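Local coordinates for protein sulfatase (Bacteroides fragilis CAG:558, PDB 6USS) that probably hydrolyses aryl sulfate esters as a calcium-dependent arylsulfatase of the sulfatase family, here with its catalytic nucleophile position replaced, at residues Y83-R92 / I318-L326; M44-F53 / G355-R363. The protein carries 1 engineered substitution. One frame throughout, in Å; residues are numbered along the deposited sequence.

Contact 1 (Y83-R92 / I318-L326); sequences YASSICSPTR and IFMSDNGGL. Engineered in segment 83-92: Cys88 (natural residue Ser). With CA (calcium ion), chain C.
Cys88 and Asp322 meet at a calcium ion, which ties the start of a helix to the loop that follows a strand. Asp322 binds asymmetrically, with OD2 at 2.2 Å from the calcium and OD1 farther off at 2.8 Å. Cys88 is engineered and stands where the natural protein has a serine, predicted to mature to 3-oxoalanine. Its SG is modelled 2.1 Å from the calcium, short for such a bond and best read with caution. The amide of Asn323 joins the site, and Asp42 and Asp43 complete it.

One salt bridge reinforces this junction. Arg92 NE donates to Asp322 OD2 over 3.0 Å at a bent 146°, coming from above the carboxylate plane although the acceptor lies close to the guanidinium plane; the two groups are turned 67° apart. OD2 is thus shared between metal and arginine, while Arg92 NH2 is hydrogen-bonded to Asp42, another of the calcium ligands. Asp322 CG sits between its own N and carbonyl carbon (chi1 77°), which swings the carboxylate towards both.

The Thr91 hydroxyl links backbone to backbone. Its OG1 donates to Asp322 O at 3.0 Å, nearly in line with the C=O bond, and accepts from Ser85 N at 2.7 Å. The Ala84 methyl and Thr91 CG2 lie against the same carbonyl oxygen, Ala84 CB at 3.3 Å from Asp322 O.

Cys88 to Arg92 follow the C/S-X-P-X-R signature of sulfatases, consistent with the contact lying in the active site, at its metal. Helix 88-97 begins here, with Ile87 as its N-cap residue. Strand 315-321, which delivers Asp322, runs between strands 35-41 and 357-363, and Met320 reaches back onto helix 383-390.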
loop_
_atom_site.group_PDB
_atom_site.type_symbol
_atom_site.label_atom_id
_atom_site.label_comp_id
_atom_site.label_asym_id
_atom_site.label_seq_id
_atom_site.Cartn_x
_atom_site.Cartn_y
_atom_site.Cartn_z
ATOM N N TYR A 83 -10.458 -13.310 25.199
ATOM C CA TYR A 83 -10.177 -12.009 25.799
ATOM C C TYR A 83 -9.478 -11.037 24.845
ATOM O O TYR A 83 -8.622 -11.420 24.043
ATOM C CB TYR A 83 -9.325 -12.162 27.070
ATOM C CG TYR A 83 -10.084 -12.852 28.167
ATOM C CD1 TYR A 83 -11.125 -12.207 28.825
ATOM C CD2 TYR A 83 -9.797 -14.166 28.516
ATOM C CE1 TYR A 83 -11.855 -12.851 29.824
ATOM C CE2 TYR A 83 -10.515 -14.814 29.514
ATOM C CZ TYR A 83 -11.544 -14.154 30.159
ATOM O OH TYR A 83 -12.249 -14.809 31.138
ATOM N N ALA A 84 -9.854 -9.768 24.961
ATOM C CA ALA A 84 -9.164 -8.619 24.386
ATOM C C ALA A 84 -8.757 -7.691 25.533
ATOM O O ALA A 84 -8.860 -8.056 26.704
ATOM C CB ALA A 84 -10.057 -7.911 23.368
ATOM N N SER A 85 -8.287 -6.490 25.199
ATOM C CA SER A 85 -8.216 -5.439 26.209
ATOM C C SER A 85 -9.543 -4.685 26.259
ATOM O O SER A 85 -10.446 -4.916 25.454
ATOM C CB SER A 85 -7.042 -4.480 25.962
ATOM O OG SER A 85 -5.790 -5.155 26.039
ATOM N N SER A 86 -9.671 -3.787 27.233
ATOM C CA SER A 86 -10.960 -3.148 27.467
ATOM C C SER A 86 -11.178 -1.912 26.607
ATOM O O SER A 86 -12.246 -1.301 26.698
ATOM C CB SER A 86 -11.126 -2.796 28.948
ATOM O OG SER A 86 -10.167 -1.862 29.380
ATOM N N ILE A 87 -10.215 -1.559 25.752
ATOM C CA ILE A 87 -10.235 -0.329 24.966
ATOM C C ILE A 87 -9.671 -0.633 23.583
ATOM O O ILE A 87 -8.762 -1.458 23.440
ATOM C CB ILE A 87 -9.428 0.784 25.684
ATOM C CG1 ILE A 87 -10.213 1.302 26.883
ATOM C CG2 ILE A 87 -9.057 1.922 24.750
ATOM C CD1 ILE A 87 -11.532 1.933 26.517
ATOM N N CYS A 88 -10.208 0.061 22.562
ATOM C CA CYS A 88 -9.904 -0.253 21.159
ATOM C C CYS A 88 -8.402 -0.304 20.875
ATOM O O CYS A 88 -7.915 -1.223 20.208
ATOM C CB CYS A 88 -10.539 0.776 20.224
ATOM S SG CYS A 88 -12.284 1.153 20.517
ATOM N N SER A 89 -7.648 0.687 21.350
ATOM C CA SER A 89 -6.275 0.831 20.872
ATOM C C SER A 89 -5.365 -0.294 21.359
ATOM O O SER A 89 -4.660 -0.884 20.522
ATOM C CB SER A 89 -5.740 2.219 21.242
ATOM O OG SER A 89 -6.258 3.206 20.372
ATOM N N PRO A 90 -5.309 -0.642 22.657
ATOM C CA PRO A 90 -4.448 -1.776 23.036
ATOM C C PRO A 90 -4.836 -3.072 22.359
ATOM O O PRO A 90 -3.949 -3.856 22.000
ATOM C CB PRO A 90 -4.605 -1.855 24.561
ATOM C CG PRO A 90 -5.865 -1.143 24.856
ATOM C CD PRO A 90 -5.903 -0.014 23.850
ATOM N N THR A 91 -6.132 -3.315 22.159
ATOM C CA THR A 91 -6.546 -4.562 21.523
ATOM C C THR A 91 -6.092 -4.617 20.069
ATOM O O THR A 91 -5.485 -5.605 19.633
ATOM C CB THR A 91 -8.058 -4.726 21.620
ATOM O OG1 THR A 91 -8.419 -4.908 22.995
ATOM C CG2 THR A 91 -8.521 -5.933 20.811
ATOM N N ARG A 92 -6.347 -3.550 19.309
ATOM C CA ARG A 92 -6.052 -3.598 17.882
ATOM C C ARG A 92 -4.547 -3.639 17.624
ATOM O O ARG A 92 -4.089 -4.382 16.746
ATOM C CB ARG A 92 -6.734 -2.425 17.171
ATOM C CG ARG A 92 -8.229 -2.698 16.877
ATOM C CD ARG A 92 -9.088 -1.444 16.848
ATOM N NE ARG A 92 -10.492 -1.732 17.134
ATOM C CZ ARG A 92 -11.358 -2.230 16.254
ATOM N NH1 ARG A 92 -10.960 -2.501 15.013
ATOM N NH2 ARG A 92 -12.625 -2.454 16.613
ATOM N N ILE A 318 -12.998 -15.712 10.856
ATOM C CA ILE A 318 -12.814 -15.481 12.281
ATOM C C ILE A 318 -13.662 -14.286 12.673
ATOM O O ILE A 318 -13.455 -13.175 12.169
ATOM C CB ILE A 318 -11.346 -15.246 12.660
ATOM C CG1 ILE A 318 -10.437 -16.347 12.110
ATOM C CG2 ILE A 318 -11.231 -15.211 14.165
ATOM C CD1 ILE A 318 -8.950 -16.026 12.212
ATOM N N PHE A 319 -14.605 -14.517 13.575
ATOM C CA PHE A 319 -15.445 -13.476 14.143
ATOM C C PHE A 319 -14.872 -13.069 15.490
ATOM O O PHE A 319 -14.542 -13.935 16.314
ATOM C CB PHE A 319 -16.882 -13.966 14.313
ATOM C CG PHE A 319 -17.841 -12.895 14.711
ATOM C CD1 PHE A 319 -17.960 -12.510 16.042
ATOM C CD2 PHE A 319 -18.644 -12.289 13.767
ATOM C CE1 PHE A 319 -18.859 -11.528 16.413
ATOM C CE2 PHE A 319 -19.544 -11.296 14.133
ATOM C CZ PHE A 319 -19.650 -10.917 15.458
ATOM N N MET A 320 -14.776 -11.757 15.718
ATOM C CA MET A 320 -14.184 -11.268 16.952
ATOM C C MET A 320 -14.720 -9.872 17.242
ATOM O O MET A 320 -15.247 -9.190 16.361
ATOM C CB MET A 320 -12.657 -11.277 16.847
ATOM C CG MET A 320 -11.926 -10.841 18.102
ATOM S SD MET A 320 -12.423 -11.809 19.527
ATOM C CE MET A 320 -11.087 -11.422 20.664
ATOM N N SER A 321 -14.604 -9.466 18.502
ATOM C CA SER A 321 -14.868 -8.097 18.906
ATOM C C SER A 321 -13.672 -7.582 19.695
ATOM O O SER A 321 -12.942 -8.351 20.323
ATOM C CB SER A 321 -16.149 -7.984 19.743
ATOM O OG SER A 321 -16.318 -6.649 20.192
ATOM N N ASP A 322 -13.488 -6.262 19.685
ATOM C CA ASP A 322 -12.261 -5.690 20.222
ATOM C C ASP A 322 -12.339 -5.297 21.695
ATOM O O ASP A 322 -11.285 -5.076 22.295
ATOM C CB ASP A 322 -11.837 -4.470 19.394
ATOM C CG ASP A 322 -12.663 -3.243 19.706
ATOM O OD1 ASP A 322 -13.855 -3.388 20.069
ATOM O OD2 ASP A 322 -12.105 -2.131 19.617
ATOM N N ASN A 323 -13.529 -5.169 22.280
ATOM C CA ASN A 323 -13.672 -4.941 23.724
ATOM C C ASN A 323 -15.152 -5.029 24.087
ATOM O O ASN A 323 -16.013 -5.235 23.224
ATOM C CB ASN A 323 -13.071 -3.607 24.184
ATOM C CG ASN A 323 -13.629 -2.418 23.434
ATOM O OD1 ASN A 323 -14.820 -2.098 23.553
ATOM N ND2 ASN A 323 -12.772 -1.743 22.665
ATOM N N GLY A 324 -15.442 -4.882 25.389
ATOM C CA GLY A 324 -16.806 -5.026 25.868
ATOM C C GLY A 324 -17.724 -3.895 25.430
ATOM O O GLY A 324 -17.301 -2.811 25.025
ATOM N N GLY A 325 -19.024 -4.157 25.496
ATOM C CA GLY A 325 -19.985 -3.129 25.149
ATOM C C GLY A 325 -19.912 -1.950 26.101
ATOM O O GLY A 325 -19.500 -2.073 27.255
ATOM N N LEU A 326 -20.300 -0.783 25.598
ATOM C CA LEU A 326 -20.312 0.425 26.418
ATOM C C LEU A 326 -21.433 0.348 27.450
ATOM O O LEU A 326 -22.615 0.326 27.098
ATOM C CB LEU A 326 -20.476 1.659 25.535
ATOM C CG LEU A 326 -20.560 3.016 26.219
ATOM C CD1 LEU A 326 -19.240 3.350 26.846
ATOM C CD2 LEU A 326 -20.938 4.074 25.209
HETATM CA CA CA C . -13.460 -0.625 20.565
#

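Contact 2 (M44-F53 / G355-R363); sequences MGWQDTSLPF and GVREPMIVR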
loop_
_atom_site.group_PDB
_atom_site.type_symbol
_atom_site.label_atom_id
_atom_site.label_comp_id
_atom_site.label_asym_id
_atom_site.label_seq_id
_atom_site.Cartn_x
_atom_site.Cartn_y
_atom_site.Cartn_z
ATOM N N MET A 44 -18.375 -4.454 20.746
ATOM C CA MET A 44 -19.450 -5.431 20.852
ATOM C C MET A 44 -19.252 -6.296 22.103
ATOM O O MET A 44 -18.171 -6.855 22.313
ATOM C CB MET A 44 -19.502 -6.290 19.586
ATOM C CG MET A 44 -20.530 -7.419 19.610
ATOM S SD MET A 44 -20.474 -8.517 18.177
ATOM C CE MET A 44 -21.764 -9.699 18.589
ATOM N N GLY A 45 -20.309 -6.413 22.940
ATOM C CA GLY A 45 -20.206 -7.174 24.170
ATOM C C GLY A 45 -20.412 -8.687 23.994
ATOM O O GLY A 45 -20.946 -9.172 22.997
ATOM N N TRP A 46 -19.985 -9.432 25.020
ATOM C CA TRP A 46 -20.178 -10.879 25.062
ATOM C C TRP A 46 -21.624 -11.310 24.850
ATOM O O TRP A 46 -21.867 -12.478 24.507
ATOM C CB TRP A 46 -19.724 -11.411 26.411
ATOM C CG TRP A 46 -19.340 -12.866 26.447
ATOM C CD1 TRP A 46 -18.448 -13.506 25.628
ATOM C CD2 TRP A 46 -19.793 -13.849 27.394
ATOM N NE1 TRP A 46 -18.324 -14.826 26.006
ATOM C CE2 TRP A 46 -19.148 -15.066 27.075
ATOM C CE3 TRP A 46 -20.692 -13.822 28.464
ATOM C CZ2 TRP A 46 -19.367 -16.245 27.798
ATOM C CZ3 TRP A 46 -20.912 -14.997 29.182
ATOM C CH2 TRP A 46 -20.241 -16.189 28.850
ATOM N N GLN A 47 -22.592 -10.424 25.076
ATOM C CA GLN A 47 -23.998 -10.793 24.983
ATOM C C GLN A 47 -24.759 -9.935 23.984
ATOM O O GLN A 47 -25.998 -9.935 24.008
ATOM C CB GLN A 47 -24.652 -10.703 26.365
ATOM C CG GLN A 47 -24.169 -11.759 27.365
ATOM C CD GLN A 47 -24.896 -13.077 27.197
ATOM O OE1 GLN A 47 -25.993 -13.112 26.651
ATOM N NE2 GLN A 47 -24.299 -14.167 27.689
ATOM N N ASP A 48 -24.061 -9.206 23.114
ATOM C CA ASP A 48 -24.693 -8.353 22.103
ATOM C C ASP A 48 -24.995 -9.126 20.821
ATOM O O ASP A 48 -24.639 -8.722 19.716
ATOM C CB ASP A 48 -23.807 -7.147 21.828
ATOM C CG ASP A 48 -23.673 -6.250 23.038
ATOM O OD1 ASP A 48 -24.483 -6.401 23.987
ATOM O OD2 ASP A 48 -22.751 -5.402 23.048
ATOM N N THR A 49 -25.677 -10.256 20.982
ATOM C CA THR A 49 -25.906 -11.212 19.910
ATOM C C THR A 49 -27.055 -12.112 20.338
ATOM O O THR A 49 -27.337 -12.253 21.534
ATOM C CB THR A 49 -24.636 -12.034 19.621
ATOM O OG1 THR A 49 -24.946 -13.166 18.793
ATOM C CG2 THR A 49 -24.019 -12.532 20.930
ATOM N N SER A 50 -27.738 -12.700 19.350
ATOM C CA SER A 50 -28.684 -13.758 19.679
ATOM C C SER A 50 -27.994 -15.091 19.942
ATOM O O SER A 50 -28.641 -15.996 20.469
ATOM C CB SER A 50 -29.752 -13.929 18.581
ATOM O OG SER A 50 -29.199 -14.180 17.301
ATOM N N LEU A 51 -26.708 -15.235 19.614
ATOM C CA LEU A 51 -25.999 -16.498 19.871
ATOM C C LEU A 51 -25.539 -16.558 21.327
ATOM O O LEU A 51 -24.739 -15.714 21.744
ATOM C CB LEU A 51 -24.796 -16.654 18.940
ATOM C CG LEU A 51 -23.889 -17.891 19.112
ATOM C CD1 LEU A 51 -24.644 -19.204 18.829
ATOM C CD2 LEU A 51 -22.629 -17.792 18.243
ATOM N N PRO A 52 -26.004 -17.541 22.135
ATOM C CA PRO A 52 -25.648 -17.570 23.564
ATOM C C PRO A 52 -24.244 -18.122 23.780
ATOM O O PRO A 52 -23.985 -19.305 23.540
ATOM C CB PRO A 52 -26.724 -18.488 24.171
ATOM C CG PRO A 52 -27.786 -18.654 23.084
ATOM C CD PRO A 52 -27.009 -18.566 21.806
ATOM N N PHE A 53 -23.334 -17.254 24.269
ATOM C CA PHE A 53 -21.972 -17.651 24.639
ATOM C C PHE A 53 -21.848 -18.166 26.075
ATOM O O PHE A 53 -20.851 -18.822 26.402
ATOM C CB PHE A 53 -21.008 -16.473 24.451
ATOM C CG PHE A 53 -20.486 -16.348 23.059
ATOM C CD1 PHE A 53 -19.225 -16.825 22.734
ATOM C CD2 PHE A 53 -21.272 -15.793 22.058
ATOM C CE1 PHE A 53 -18.753 -16.741 21.444
ATOM C CE2 PHE A 53 -20.802 -15.701 20.759
ATOM C CZ PHE A 53 -19.539 -16.179 20.447
ATOM N N GLY A 355 -15.635 -5.935 30.341
ATOM C CA GLY A 355 -14.764 -5.134 29.504
ATOM C C GLY A 355 -13.869 -5.921 28.563
ATOM O O GLY A 355 -13.358 -5.357 27.592
ATOM N N VAL A 356 -13.658 -7.213 28.826
ATOM C CA VAL A 356 -12.614 -7.958 28.124
ATOM C C VAL A 356 -13.080 -9.286 27.534
ATOM O O VAL A 356 -12.411 -9.814 26.626
ATOM C CB VAL A 356 -11.390 -8.184 29.043
ATOM C CG1 VAL A 356 -10.731 -6.860 29.381
ATOM C CG2 VAL A 356 -11.791 -8.944 30.309
ATOM N N ARG A 357 -14.190 -9.894 27.962
ATOM C CA ARG A 357 -14.632 -11.152 27.365
ATOM C C ARG A 357 -15.449 -10.870 26.104
ATOM O O ARG A 357 -16.505 -10.238 26.176
ATOM C CB ARG A 357 -15.436 -11.985 28.360
ATOM C CG ARG A 357 -15.289 -13.475 28.065
ATOM C CD ARG A 357 -16.362 -14.328 28.715
ATOM N NE ARG A 357 -16.101 -14.524 30.130
ATOM C CZ ARG A 357 -16.043 -15.712 30.725
ATOM N NH1 ARG A 357 -16.234 -16.818 30.011
ATOM N NH2 ARG A 357 -15.798 -15.791 32.034
ATOM N N GLU A 358 -14.965 -11.378 24.940
ATOM C CA GLU A 358 -15.448 -11.066 23.598
ATOM C C GLU A 358 -16.105 -12.268 22.921
ATOM O O GLU A 358 -15.702 -13.410 23.137
ATOM C CB GLU A 358 -14.287 -10.587 22.716
ATOM C CG GLU A 358 -13.531 -9.401 23.272
ATOM C CD GLU A 358 -14.481 -8.317 23.739
ATOM O OE1 GLU A 358 -14.367 -7.908 24.914
ATOM O OE2 GLU A 358 -15.349 -7.900 22.931
ATOM N N PRO A 359 -17.099 -12.042 22.069
ATOM C CA PRO A 359 -17.655 -13.149 21.274
ATOM C C PRO A 359 -16.716 -13.523 20.139
ATOM O O PRO A 359 -16.268 -12.656 19.383
ATOM C CB PRO A 359 -18.969 -12.576 20.740
ATOM C CG PRO A 359 -18.712 -11.077 20.692
ATOM C CD PRO A 359 -17.864 -10.794 21.905
ATOM N N MET A 360 -16.430 -14.820 20.004
ATOM C CA MET A 360 -15.447 -15.252 19.022
ATOM C C MET A 360 -15.883 -16.564 18.391
ATOM O O MET A 360 -16.319 -17.492 19.081
ATOM C CB MET A 360 -14.063 -15.393 19.652
ATOM C CG MET A 360 -12.971 -15.806 18.690
ATOM S SD MET A 360 -11.425 -16.095 19.575
ATOM C CE MET A 360 -10.513 -17.005 18.336
ATOM N N ILE A 361 -15.767 -16.631 17.069
ATOM C CA ILE A 361 -16.210 -17.781 16.288
ATOM C C ILE A 361 -15.175 -18.051 15.207
ATOM O O ILE A 361 -14.621 -17.116 14.616
ATOM C CB ILE A 361 -17.595 -17.547 15.647
ATOM C CG1 ILE A 361 -18.606 -17.018 16.671
ATOM C CG2 ILE A 361 -18.098 -18.819 15.021
ATOM C CD1 ILE A 361 -19.981 -16.751 16.071
ATOM N N VAL A 362 -14.911 -19.323 14.934
ATOM C CA VAL A 362 -14.022 -19.669 13.837
ATOM C C VAL A 362 -14.675 -20.757 13.001
ATOM O O VAL A 362 -15.047 -21.818 13.525
ATOM C CB VAL A 362 -12.637 -20.114 14.325
ATOM C CG1 VAL A 362 -11.854 -20.729 13.176
ATOM C CG2 VAL A 362 -11.884 -18.938 14.943
ATOM N N ARG A 363 -14.836 -20.480 11.713
ATOM C CA ARG A 363 -15.173 -21.489 10.726
ATOM C C ARG A 363 -13.903 -21.774 9.953
ATOM O O ARG A 363 -13.146 -20.856 9.634
ATOM C CB ARG A 363 -16.286 -21.024 9.780
ATOM C CG ARG A 363 -16.784 -22.111 8.812
ATOM C CD ARG A 363 -18.019 -21.668 8.018
ATOM N NE ARG A 363 -17.707 -20.724 6.944
ATOM C CZ ARG A 363 -18.618 -20.021 6.265
ATOM N NH1 ARG A 363 -19.912 -20.152 6.538
ATOM N NH2 ARG A 363 -18.234 -19.186 5.301
HETATM O O HOH W 1 -15.763 -15.427 24.782
HETATM O O HOH W 2 -18.161 -8.243 26.872
#
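The loop that follows strand 35-41 folds over strand 357-363 of the large mixed sheet, and Trp46 meets Arg357 where the two come together. Arg357 CD lies over the indole face, 3.5 Å from the centroid of the five-membered ring and 19° off its normal, a CH-pi contact. A bend at chi3 (-77°) carries the guanidinium on over the six-membered ring, with CZ 4.8 Å from that centroid in a cation-pi contact. The two planes are 53° apart, so the guanidinium is tilted rather than stacked flat. Glu353 holds the arginine in a salt bridge. Phe53 CB lies over the opposite indole face, toward its rim, so the ring has a neighbour on each side.

Water replaces direct polar bonds between loop and strand. One molecule accepts from Trp46 NE1 at 2.9 Å and donates to Glu358 O at 2.6 Å; a second spans Trp46 N and Arg357 O in the same way. Met44 O and Glu358 OE2, both acceptors, approach to 3.1 Å beside Ser321, whose OG bonds to Met44 O and only weakly to the glutamate.

Farther along the strand the packing is mostly apolar. Pro359 CB sits over the face of the Phe53 ring, 4.0 Å from its centroid, while CG and CD of the same proline meet Gly45 O and CG also meets the end of the extended Met44. Leu51 CD2 and Ile361 CD1 touch tip to tip at 3.6 Å.

The loop holds its own shape through a type I turn from Gly45 to Asp48, braced by Gly45 N donating to Asp48 OD2 at 2.6 Å, and an ST turn at Thr49. A loop leading from the metal-bearing end of a central strand and packed on its sheet fits the alkaline phosphatase-like core of sulfatases.

Overall arrangement
Along the chain the segments run 44-53, 83-92, 318-326 and 355-363, so contact 1 falls wholly within the span bracketed by contact 2. Their centres are 11 Å apart, and both use the same mixed sheet, in which strands 315-321 and 357-363 are antiparallel neighbours; Phe319 N and Ile361 O, 2.8 Å apart, probably form one of the bonds between them. Ser321, at the end of strand 315-321, also links the two contacts. Contact 1 supplies three of the five residues of the calcium site near the centre of the chain, whereas contact 2 packs the loop that directly follows Asp42 and Asp43 against strand 357-363, joining distant parts of the sequence around one catalytic core.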